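Local coordinates for protein p450 cytochrome, putative (PDB 6Y01) that probably binds and carries the molybdenum cofactor, as a small Rossmann-fold protein of the SLOG group from a phototrophic bacterium, at residues D[155-160]-D[166-171]. Sequence-based numbering, arbitrary orientation.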
ATOM      1  N   GLN D 155       2.940  19.656 -19.576  1.00 34.42           N
ATOM      2  CA  GLN D 155       3.178  20.137 -18.185  1.00 36.17           C
ATOM      3  C   GLN D 155       4.561  19.703 -17.656  1.00 38.66           C
ATOM      4  O   GLN D 155       5.072  20.336 -16.798  1.00 44.71           O
ATOM      5  CB  GLN D 155       2.009  19.725 -17.288  1.00 39.34           C
ATOM      6  CG  GLN D 155       0.713  20.383 -17.733  1.00 41.17           C
ATOM      7  CD  GLN D 155       0.796  21.901 -17.811  1.00 51.27           C
ATOM      8  OE1 GLN D 155       1.092  22.575 -16.814  1.00 57.69           O
ATOM      9  NE2 GLN D 155       0.618  22.454 -19.013  1.00 52.76           N
ATOM     10  N   VAL D 156       5.142  18.672 -18.194  1.00 35.41           N
ATOM     11  CA  VAL D 156       6.493  18.227 -17.814  1.00 30.05           C
ATOM     12  C   VAL D 156       7.536  19.272 -18.240  1.00 31.72           C
ATOM     13  O   VAL D 156       7.400  19.923 -19.258  1.00 31.68           O
ATOM     14  CB  VAL D 156       6.733  16.848 -18.434  1.00 31.55           C
ATOM     15  CG1 VAL D 156       6.932  16.923 -19.927  1.00 34.98           C
ATOM     16  CG2 VAL D 156       7.888  16.166 -17.781  1.00 31.30           C
ATOM     17  N   TRP D 157       8.577  19.415 -17.447  1.00 30.74           N
ATOM     18  CA  TRP D 157       9.718  20.317 -17.753  1.00 33.29           C
ATOM     19  C   TRP D 157      10.940  19.495 -18.144  1.00 32.22           C
ATOM     20  O   TRP D 157      11.155  18.433 -17.579  1.00 32.81           O
ATOM     21  CB  TRP D 157      10.067  21.171 -16.539  1.00 38.83           C
ATOM     22  CG  TRP D 157       9.180  22.362 -16.380  1.00 48.20           C
ATOM     23  CD1 TRP D 157       9.331  23.609 -16.929  1.00 53.00           C
ATOM     24  CD2 TRP D 157       8.052  22.438 -15.518  1.00 47.90           C
ATOM     25  NE1 TRP D 157       8.335  24.440 -16.497  1.00 59.23           N
ATOM     26  CE2 TRP D 157       7.531  23.743 -15.631  1.00 56.96           C
ATOM     27  CE3 TRP D 157       7.429  21.516 -14.688  1.00 45.30           C
ATOM     28  CZ2 TRP D 157       6.399  24.144 -14.935  1.00 61.17           C
ATOM     29  CZ3 TRP D 157       6.296  21.908 -14.010  1.00 55.44           C
ATOM     30  CH2 TRP D 157       5.805  23.207 -14.112  1.00 64.06           C
ATOM     31  N   ILE D 158      11.715  20.000 -19.078  1.00 32.94           N
ATOM     32  CA  ILE D 158      12.969  19.376 -19.543  1.00 33.88           C
ATOM     33  C   ILE D 158      14.129  20.271 -19.103  1.00 33.05           C
ATOM     34  O   ILE D 158      14.198  21.412 -19.528  1.00 36.10           O
ATOM     35  CB  ILE D 158      12.994  19.195 -21.067  1.00 38.27           C
ATOM     36  CG1 ILE D 158      11.710  18.533 -21.566  1.00 43.77           C
ATOM     37  CG2 ILE D 158      14.243  18.420 -21.465  1.00 37.77           C
ATOM     38  CD1 ILE D 158      11.481  17.172 -21.064  1.00 38.79           C
ATOM     39  N   ALA D 159      15.009  19.745 -18.264  1.00 32.30           N
ATOM     40  CA  ALA D 159      16.156  20.518 -17.769  1.00 32.85           C
ATOM     41  C   ALA D 159      17.391  20.234 -18.604  1.00 34.18           C
ATOM     42  O   ALA D 159      17.564  19.128 -19.114  1.00 35.79           O
ATOM     43  CB  ALA D 159      16.449  20.226 -16.313  1.00 31.52           C
ATOM     44  N   SER D 160      18.285  21.213 -18.637  1.00 37.55           N
ATOM     45  CA  SER D 160      19.557  21.126 -19.387  1.00 41.68           C
ATOM     46  C   SER D 160      20.722  20.730 -18.472  1.00 39.13           C
ATOM     47  O   SER D 160      21.764  20.342 -18.996  1.00 44.87           O
ATOM     48  CB  SER D 160      19.848  22.450 -20.083  1.00 42.60           C
ATOM     49  OG  SER D 160      19.797  23.539 -19.150  1.00 45.22           O
ATOM     50  N   ILE D 166      17.456  23.363 -10.473  1.00 32.30           N
ATOM     51  CA  ILE D 166      17.243  24.218  -9.289  1.00 32.32           C
ATOM     52  C   ILE D 166      16.498  25.483  -9.717  1.00 33.62           C
ATOM     53  O   ILE D 166      15.567  25.889  -9.002  1.00 32.01           O
ATOM     54  CB  ILE D 166      18.582  24.554  -8.594  1.00 33.75           C
ATOM     55  CG1 ILE D 166      19.329  23.285  -8.200  1.00 33.31           C
ATOM     56  CG2 ILE D 166      18.349  25.470  -7.417  1.00 34.29           C
ATOM     57  CD1 ILE D 166      18.623  22.381  -7.212  1.00 34.55           C
ATOM     58  N   GLU D 167      16.894  26.090 -10.842  1.00 33.57           N
ATOM     59  CA  GLU D 167      16.213  27.295 -11.366  1.00 36.87           C
ATOM     60  C   GLU D 167      14.723  26.991 -11.590  1.00 36.53           C
ATOM     61  O   GLU D 167      13.855  27.792 -11.172  1.00 37.15           O
ATOM     62  CB  GLU D 167      16.821  27.762 -12.685  1.00 34.93           C
ATOM     63  N   LEU D 168      14.435  25.825 -12.184  1.00 33.22           N
ATOM     64  CA  LEU D 168      13.039  25.454 -12.488  1.00 34.10           C
ATOM     65  C   LEU D 168      12.276  25.265 -11.184  1.00 34.67           C
ATOM     66  O   LEU D 168      11.158  25.742 -11.074  1.00 33.63           O
ATOM     67  CB  LEU D 168      12.994  24.202 -13.360  1.00 32.73           C
ATOM     68  CG  LEU D 168      13.453  24.388 -14.801  1.00 35.94           C
ATOM     69  CD1 LEU D 168      13.625  23.037 -15.474  1.00 37.33           C
ATOM     70  CD2 LEU D 168      12.441  25.225 -15.577  1.00 42.52           C
ATOM     71  N   ILE D 169      12.868  24.569 -10.221  1.00 30.87           N
ATOM     72  CA  ILE D 169      12.195  24.378  -8.917  1.00 33.12           C
ATOM     73  C   ILE D 169      11.836  25.724  -8.306  1.00 33.30           C
ATOM     74  O   ILE D 169      10.733  25.873  -7.808  1.00 34.22           O
ATOM     75  CB  ILE D 169      13.051  23.534  -7.965  1.00 34.05           C
ATOM     76  CG1 ILE D 169      13.172  22.101  -8.507  1.00 32.64           C
ATOM     77  CG2 ILE D 169      12.498  23.590  -6.543  1.00 31.74           C
ATOM     78  CD1 ILE D 169      14.281  21.321  -7.825  1.00 30.23           C
ATOM     79  N   LYS D 170      12.776  26.666  -8.280  1.00 34.24           N
ATOM     80  CA  LYS D 170      12.489  27.983  -7.692  1.00 36.67           C
ATOM     81  C   LYS D 170      11.290  28.629  -8.380  1.00 35.79           C
ATOM     82  O   LYS D 170      10.458  29.208  -7.695  1.00 38.87           O
ATOM     83  CB  LYS D 170      13.738  28.858  -7.752  1.00 40.04           C
ATOM     84  CG  LYS D 170      14.802  28.410  -6.775  1.00 41.58           C
ATOM     85  CD  LYS D 170      16.054  29.173  -6.883  1.00 43.97           C
ATOM     86  CE  LYS D 170      17.036  28.685  -5.837  1.00 44.00           C
ATOM     87  NZ  LYS D 170      18.414  29.122  -6.173  1.00 52.79           N
ATOM     88  N   SER D 171      11.193  28.530  -9.711  1.00 35.88           N
ATOM     89  CA  SER D 171      10.047  29.130 -10.437  1.00 36.51           C
ATOM     90  C   SER D 171       8.754  28.387 -10.083  1.00 38.43           C
ATOM     91  O   SER D 171       7.689  29.050  -9.961  1.00 43.52           O
ATOM     92  CB  SER D 171      10.299  29.202 -11.904  1.00 45.58           C
ATOM     93  OG  SER D 171      10.340  27.908 -12.443  1.00 55.67           O
TER
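Leu168 reaches from helix 162-176 onto the edge strand 157-158, where its CD2 meets the indole of Trp157 while CD1 settles between Ala159 CB and Trp157 CB. The CD2 contact is made at Trp157 CD1, 3.8 Å away, coming in obliquely to the ring. The other branch, CD1, turns to the strand itself: it lies 4.1 Å from Ala159 CB and 4.2 Å from Trp157 CB, and more loosely 4.4 Å from Ile158 O. With CG set opposite the carbonyl carbon (chi1 -71°), Leu168 extends its fork from the helix across to these two residues. Trp157 and Ala159 both point their CB atoms to the helix, whereas Ile158 between them points away, the usual alternation of a strand. The backbones stay apart, Ala159 CA lying 7.9 Å from Leu168 CA, and side chains bridge the gap.

The Ala159 end is the buried side: this residue also touches Ile136 and Cys165, and Leu168 meets the same Ile136 on the adjoining strand 135-138. The closer approach, between Trp157 and Leu168, lies toward solvent, where both residues remain partly exposed. There the Trp157 side chain also touches Pro134 and Ile172, while Gln155 O lies 3.3 Å above one face of the indole, offset toward the rim. On the helix, Ser171 OG donates a 2.7 Å bond to Leu168 O, tilted 22° from the carbonyl plane, tying the hydroxyl to its own helix.

This contact joins the last strand of the parallel Rossmann-type sheet to the C-terminal helix that follows it. Only 137 Å² is buried, and the side chains meet through carbon alone, so this part of the helix probably rests on the sheet edge through dispersion and the shedding of water rather than directional bonds.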